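PDB 2W8D: processed glycerol phosphate lipoteichoic acid synthase 2 from Bacillus subtilis, which is a sulfatase-family enzyme of the alkaline phosphatase clan, whose C-terminal domain holds a magnesium ion. Local coordinates for residues Ala87-Glu92 and Asn140-Ala145; Pro116-Ser121 and Tyr328-Ser333; Asp393-Ile396 and Leu400-Phe403. All coordinates share one frame; numbering follows the deposited sequence.

Contact 1 of 3, residues Ala87-Glu92 and Asn140-Ala145; sequences AEFMME and NEMYKA
Glu88 and Tyr143 meet through a single, very short hydrogen bond: Tyr143 OH donates to Glu88 OE1 at 2.5 Å. The acceptor lies in the plane of the phenol ring, at its edge, and the CZ-OH...OE1 angle of about 117° suits a phenolic donor. The carboxylate is turned 58° against the ring, and the two side chains cross at roughly a right angle. Beyond CG the Glu88 chain is extended (chi2 -176°), which carries its carboxylate across the gap to the hydroxyl. OE1 is gripped a second time, by the ammonium group of Lys192, while OE2 pairs with Arg139. These positive charges would be expected to stabilise the carboxylate, although it is buried. Tyr143 is further held by Phe151, edge-to-face.

The apolar half is looser. Here only the methyl end of selenomethionine Met142 reaches the ring of Phe89, with CE 4.0 Å from CE1 and 4.1 Å from CD1, and it comes in obliquely. The Met142 chain, bent at its second and third torsions, brings CE to that ring, and Phe104 of helix 103-106 packs on both residues. At 9.0 Å between the CA atoms of Phe89 and Met142, the backbones stay well apart. The contact itself is buried; the more exposed side chains of residues 140-145, Glu141 and Lys144, take no part in it. Two helices beside a mixed beta-sheet, one of them starting just after the metal-binding phosphothreonine Thr84, are consistent with the alpha/beta core of alkaline phosphatase-like enzymes.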
# COMPACT_ATOMS: atom_id res chain seq x y z
N ALA A 87 3.11 5.16 2.35
CA ALA A 87 2.63 3.81 2.02
C ALA A 87 3.77 2.91 1.47
O ALA A 87 3.89 1.75 1.85
CB ALA A 87 1.40 3.84 1.11
N GLU A 88 4.64 3.43 0.62
CA GLU A 88 5.80 2.60 0.14
C GLU A 88 6.69 2.17 1.31
O GLU A 88 7.19 1.03 1.36
CB GLU A 88 6.70 3.33 -0.86
CG GLU A 88 6.03 3.77 -2.13
CD GLU A 88 7.04 4.39 -3.08
OE1 GLU A 88 8.03 3.68 -3.45
OE2 GLU A 88 6.87 5.59 -3.42
N PHE A 89 6.90 3.07 2.26
CA PHE A 89 7.75 2.75 3.41
C PHE A 89 7.21 1.57 4.22
O PHE A 89 7.96 0.70 4.67
CB PHE A 89 7.87 3.96 4.35
CG PHE A 89 8.82 3.73 5.50
CD1 PHE A 89 10.19 3.67 5.27
CD2 PHE A 89 8.33 3.56 6.81
CE1 PHE A 89 11.08 3.49 6.34
CE2 PHE A 89 9.21 3.34 7.88
CZ PHE A 89 10.59 3.31 7.63
N MSE A 90 5.90 1.55 4.40
CA MSE A 90 5.22 0.48 5.11
C MSE A 90 5.22 -0.85 4.34
O MSE A 90 5.37 -1.89 4.99
CB MSE A 90 3.81 0.92 5.48
CG MSE A 90 3.87 1.92 6.63
SE MSE A 90 2.09 2.47 7.25
CE MSE A 90 1.74 3.83 5.91
N MSE A 91 5.08 -0.81 3.01
CA MSE A 91 5.14 -2.03 2.17
C MSE A 91 6.49 -2.67 2.32
O MSE A 91 6.57 -3.88 2.41
CB MSE A 91 4.93 -1.76 0.67
CG MSE A 91 3.60 -1.13 0.30
SE MSE A 91 2.05 -2.20 0.84
CE MSE A 91 0.98 -0.81 1.70
N GLU A 92 7.56 -1.87 2.32
CA GLU A 92 8.92 -2.43 2.39
C GLU A 92 9.40 -2.73 3.81
O GLU A 92 10.31 -3.49 3.97
CB GLU A 92 9.98 -1.53 1.71
CG GLU A 92 9.77 -1.10 0.24
CD GLU A 92 8.93 -2.03 -0.61
OE1 GLU A 92 9.02 -3.26 -0.47
OE2 GLU A 92 8.17 -1.53 -1.46
N ASN A 140 15.41 8.33 -4.52
CA ASN A 140 16.74 7.83 -4.85
C ASN A 140 17.67 7.62 -3.64
O ASN A 140 18.56 6.80 -3.70
CB ASN A 140 17.42 8.62 -5.98
CG ASN A 140 17.77 10.03 -5.59
OD1 ASN A 140 17.33 10.54 -4.59
ND2 ASN A 140 18.56 10.68 -6.43
N GLU A 141 17.44 8.34 -2.55
CA GLU A 141 18.25 8.12 -1.32
C GLU A 141 17.67 6.93 -0.52
O GLU A 141 18.42 6.04 -0.13
CB GLU A 141 18.41 9.41 -0.47
CG GLU A 141 19.57 9.28 0.48
CD GLU A 141 19.70 10.36 1.59
OE1 GLU A 141 18.81 11.25 1.76
OE2 GLU A 141 20.75 10.26 2.31
N MSE A 142 16.35 6.90 -0.33
CA MSE A 142 15.70 5.91 0.52
C MSE A 142 15.68 4.48 -0.02
O MSE A 142 15.75 3.53 0.74
CB MSE A 142 14.24 6.34 0.82
CG MSE A 142 13.37 5.31 1.56
SE MSE A 142 14.13 4.86 3.35
CE MSE A 142 13.32 6.22 4.55
N TYR A 143 15.55 4.35 -1.33
CA TYR A 143 15.57 3.06 -1.97
C TYR A 143 16.92 2.40 -1.79
O TYR A 143 17.01 1.19 -1.73
CB TYR A 143 15.26 3.18 -3.45
CG TYR A 143 13.82 3.42 -3.78
CD1 TYR A 143 12.80 3.34 -2.83
CD2 TYR A 143 13.46 3.73 -5.08
CE1 TYR A 143 11.46 3.60 -3.19
CE2 TYR A 143 12.17 3.97 -5.44
CZ TYR A 143 11.18 3.90 -4.52
OH TYR A 143 9.91 4.13 -4.99
N LYS A 144 17.97 3.21 -1.69
CA LYS A 144 19.30 2.64 -1.55
C LYS A 144 19.41 2.01 -0.18
O LYS A 144 19.99 0.93 -0.03
CB LYS A 144 20.36 3.73 -1.69
CG LYS A 144 20.48 4.29 -3.06
CD LYS A 144 21.51 5.38 -2.99
CE LYS A 144 22.32 5.43 -4.22
NZ LYS A 144 21.82 6.49 -5.10
N ALA A 145 18.82 2.69 0.81
CA ALA A 145 18.80 2.16 2.16
C ALA A 145 17.97 0.87 2.20
O ALA A 145 18.22 -0.02 3.02
CB ALA A 145 18.22 3.21 3.13

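Contact 2 of 3, residues Pro116-Ser121 and Tyr328-Ser333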
# COMPACT_ATOMS: atom_id res chain seq x y z
N PRO A 116 12.71 -6.13 -0.02
CA PRO A 116 13.66 -6.40 -1.12
C PRO A 116 15.02 -6.87 -0.64
O PRO A 116 15.67 -7.65 -1.34
CB PRO A 116 13.78 -5.07 -1.85
CG PRO A 116 12.95 -4.05 -1.05
CD PRO A 116 12.08 -4.80 -0.12
N ALA A 117 15.46 -6.43 0.54
CA ALA A 117 16.76 -6.84 1.07
C ALA A 117 16.72 -8.26 1.66
O ALA A 117 17.66 -9.05 1.46
CB ALA A 117 17.29 -5.85 2.07
N ILE A 118 15.63 -8.59 2.36
CA ILE A 118 15.41 -9.93 2.87
C ILE A 118 15.48 -10.94 1.71
O ILE A 118 16.19 -11.94 1.77
CB ILE A 118 14.04 -10.05 3.61
CG1 ILE A 118 14.06 -9.19 4.87
CG2 ILE A 118 13.73 -11.54 3.96
CD1 ILE A 118 12.78 -9.10 5.63
N LEU A 119 14.75 -10.63 0.66
CA LEU A 119 14.65 -11.47 -0.51
C LEU A 119 15.95 -11.68 -1.31
O LEU A 119 15.98 -12.54 -2.18
CB LEU A 119 13.51 -10.97 -1.39
CG LEU A 119 12.16 -11.26 -0.72
CD1 LEU A 119 10.97 -10.79 -1.54
CD2 LEU A 119 12.08 -12.78 -0.43
N LYS A 120 17.02 -10.93 -1.01
CA LYS A 120 18.30 -11.09 -1.73
C LYS A 120 18.88 -12.47 -1.53
O LYS A 120 19.49 -13.02 -2.43
CB LYS A 120 19.35 -10.05 -1.30
CG LYS A 120 19.45 -8.84 -2.21
CD LYS A 120 19.57 -7.58 -1.37
CE LYS A 120 18.88 -6.38 -2.03
NZ LYS A 120 19.48 -5.93 -3.33
N SER A 121 18.72 -13.00 -0.32
CA SER A 121 19.25 -14.31 0.05
C SER A 121 18.49 -15.43 -0.67
O SER A 121 18.95 -16.58 -0.71
CB SER A 121 19.15 -14.50 1.56
OG SER A 121 17.81 -14.33 1.98
N TYR A 328 12.24 -10.94 12.39
CA TYR A 328 12.29 -9.52 12.01
C TYR A 328 11.46 -8.62 12.90
O TYR A 328 10.40 -9.02 13.39
CB TYR A 328 11.83 -9.33 10.57
CG TYR A 328 12.66 -10.12 9.63
CD1 TYR A 328 13.95 -9.71 9.30
CD2 TYR A 328 12.18 -11.31 9.08
CE1 TYR A 328 14.73 -10.43 8.44
CE2 TYR A 328 12.97 -12.05 8.21
CZ TYR A 328 14.25 -11.60 7.90
OH TYR A 328 15.05 -12.32 7.04
N LEU A 329 11.91 -7.39 13.06
CA LEU A 329 11.19 -6.42 13.86
C LEU A 329 10.24 -5.65 12.95
O LEU A 329 10.60 -4.62 12.37
CB LEU A 329 12.17 -5.50 14.59
CG LEU A 329 13.12 -6.17 15.58
CD1 LEU A 329 13.75 -5.12 16.44
CD2 LEU A 329 12.41 -7.20 16.48
N MSE A 330 9.03 -6.19 12.82
CA MSE A 330 7.99 -5.70 11.94
C MSE A 330 6.75 -5.45 12.78
O MSE A 330 6.41 -6.24 13.65
CB MSE A 330 7.70 -6.73 10.86
CG MSE A 330 8.75 -6.76 9.76
SE MSE A 330 8.36 -8.06 8.34
CE MSE A 330 9.70 -7.44 7.06
N SER A 331 6.07 -4.34 12.50
CA SER A 331 4.90 -3.94 13.26
C SER A 331 3.64 -4.68 12.85
O SER A 331 2.72 -4.84 13.66
CB SER A 331 4.68 -2.44 13.10
OG SER A 331 5.64 -1.73 13.88
N GLY A 332 3.59 -5.12 11.59
CA GLY A 332 2.36 -5.68 11.02
C GLY A 332 2.10 -7.16 11.28
O GLY A 332 2.95 -7.90 11.75
N SER A 333 0.89 -7.58 10.96
CA SER A 333 0.48 -8.93 11.26
C SER A 333 -0.06 -9.53 9.96
O SER A 333 -0.89 -8.93 9.32
CB SER A 333 -0.59 -8.87 12.36
OG SER A 333 -1.28 -10.11 12.48
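The carbonyl oxygen of Ile118, the residue that carries this contact, is held twice by Ser121. Ser121 OG donates to Ile118 O at 2.9 Å, nearly along the C=O axis (178°), and Ser121 N adds a weak bond to the same Ile118 O at 3.4 Å. The weak backbone bond is of the 3-10 type and the hydroxyl adds a second, side-chain grip, in the 3-10 segment 119-121, part of the alpha/beta fold of this sulfatase-like protein. Against it lies the irregular loop that follows helix 313-320, where Leu329 is the centre of an inverse gamma turn.

No hydrogen bond spans the two segments; the evidence for their union is apolar. Ile118 and Tyr328 point at each other from opposite directions, and Ile118 CD1 stands over the centre of one face of the Tyr328 ring. Its distance of 3.6 Å to the ring centroid, 12° off the normal, meets the definition of a CH-pi contact. The extended delta arm of Ile118 (chi2 175°) is what pushes this methyl onto the face. At roughly a right angle to that approach, the methyl of selenomethionine Met330 arrives at the end of an extended chain, with CE 3.8 Å from Ile118 CD1. One methyl group is therefore packed by a ring face and by the terminal methyl of Met330.

Each segment has polar ties of its own: Lys120 NZ forms a salt bridge with Asp149, and Ser333 OG hydrogen-bonds to Asp19 and His340. The other Ile118 branch sits at the phenol end, CG2 lying 3.4 Å from Tyr328 OH.

Contact 3 of 3, residues Asp393-Ile396 and Leu400-Phe403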
# COMPACT_ATOMS: atom_id res chain seq x y z
N ASP A 393 7.83 3.50 16.64
CA ASP A 393 8.53 4.80 16.86
C ASP A 393 9.88 4.65 17.55
O ASP A 393 10.83 5.35 17.18
CB ASP A 393 7.66 5.86 17.56
CG ASP A 393 6.53 6.39 16.64
OD1 ASP A 393 6.68 6.35 15.40
OD2 ASP A 393 5.48 6.86 17.15
N LYS A 394 10.01 3.72 18.49
CA LYS A 394 11.34 3.49 19.09
C LYS A 394 12.36 3.05 18.06
O LYS A 394 13.51 3.50 18.08
CB LYS A 394 11.29 2.49 20.24
CG LYS A 394 10.81 3.12 21.53
CD LYS A 394 10.34 2.09 22.55
CE LYS A 394 10.27 2.73 23.90
NZ LYS A 394 8.90 2.62 24.45
N ILE A 395 11.92 2.20 17.14
CA ILE A 395 12.81 1.69 16.10
C ILE A 395 13.28 2.82 15.18
O ILE A 395 14.49 2.96 14.92
CB ILE A 395 12.16 0.53 15.31
CG1 ILE A 395 12.20 -0.76 16.15
CG2 ILE A 395 12.88 0.28 13.98
CD1 ILE A 395 11.20 -1.87 15.62
N ILE A 396 12.34 3.64 14.74
CA ILE A 396 12.63 4.65 13.76
C ILE A 396 13.39 5.83 14.37
O ILE A 396 14.39 6.28 13.80
CB ILE A 396 11.35 5.04 13.00
CG1 ILE A 396 11.31 4.27 11.67
CG2 ILE A 396 11.30 6.49 12.70
CD1 ILE A 396 10.48 3.16 11.72
N LEU A 400 17.20 1.74 15.50
CA LEU A 400 17.53 0.61 16.37
C LEU A 400 18.05 -0.60 15.62
O LEU A 400 18.75 -1.44 16.18
CB LEU A 400 16.32 0.20 17.23
CG LEU A 400 15.93 1.14 18.36
CD1 LEU A 400 14.84 0.51 19.21
CD2 LEU A 400 17.14 1.53 19.24
N LEU A 401 17.67 -0.69 14.35
CA LEU A 401 18.14 -1.76 13.48
C LEU A 401 19.67 -1.80 13.25
O LEU A 401 20.19 -2.82 12.79
CB LEU A 401 17.31 -1.82 12.18
CG LEU A 401 15.80 -2.07 12.39
CD1 LEU A 401 14.96 -2.01 11.09
CD2 LEU A 401 15.50 -3.38 13.12
N ARG A 402 20.41 -0.74 13.60
CA ARG A 402 21.88 -0.84 13.69
C ARG A 402 22.33 -1.92 14.69
O ARG A 402 23.45 -2.42 14.62
CB ARG A 402 22.52 0.50 14.13
CG ARG A 402 22.33 1.66 13.16
CD ARG A 402 22.84 2.92 13.77
NE ARG A 402 21.94 3.43 14.81
CZ ARG A 402 22.28 4.33 15.74
NH1 ARG A 402 23.53 4.78 15.79
NH2 ARG A 402 21.39 4.74 16.64
N PHE A 403 21.46 -2.24 15.64
CA PHE A 403 21.81 -3.12 16.76
C PHE A 403 21.04 -4.44 16.74
O PHE A 403 21.03 -5.16 17.73
CB PHE A 403 21.56 -2.39 18.09
CG PHE A 403 22.14 -0.98 18.13
CD1 PHE A 403 23.52 -0.78 18.06
CD2 PHE A 403 21.30 0.13 18.22
CE1 PHE A 403 24.04 0.49 18.07
CE2 PHE A 403 21.82 1.41 18.25
CZ PHE A 403 23.19 1.59 18.17
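This is a local, helix-ending contact: the last turn of helix 380-397 meets the short 3-10 segment 400-402 that follows it. Its polar element is a backbone bond from Leu400 N to Ile395 O, 3.0 Å long with an N-H...O angle of 158°, directed at a lone pair of the carbonyl. The donor stands five residues after the acceptor, and the bond closes the turn that joins the helix end to the 3-10 segment. Phe403 N, bonded to Leu400 O at 2.9 Å, then closes the 3-10 turn.

Leu400 lays its branch over the carbonyl of Lys394: CG is 3.4 Å from Lys394 O, and CD1 comes within 4.2 Å of Ile395 CG1. The CG2 branch of Ile395, anti to the backbone N, is the one that meets Leu401, whose CG lies 4.1 Å from Ile395 CG2, with the two chains crossing at a slant. The charged end of Lys394 leads away to Glu390, and Arg402 pairs with Asp399 in the connecting turn.

Helix 6-17 packs on this corner, with Val10 and Met14 against Ile395 and Val7 against Leu400 and Phe403.

How the contacts relate
Each of the three contacts touches the other two. Contact 1 meets contact 2 where Glu92 OE1 lies 3.4 Å from Pro116 CD, and contact 3 where Phe89 CE2 is 4.0 Å from Ile396 CD1. Contacts 2 and 3 join through Leu329, whose CB is 3.9 Å from Ile395 CD1. The centres of contacts 1 and 2 are about 13 Å apart. Between the centres of contacts 1 and 3 the distance is about 16 Å. The centres of contacts 2 and 3 are about 14 Å apart. The Glu88 side chain of contact 1 is about 8 Å from the magnesium ion, bound by Glu40, Thr84, Asp258 and His259. Along the chain, contacts 1 and 2 interleave, whereas contact 3 follows both.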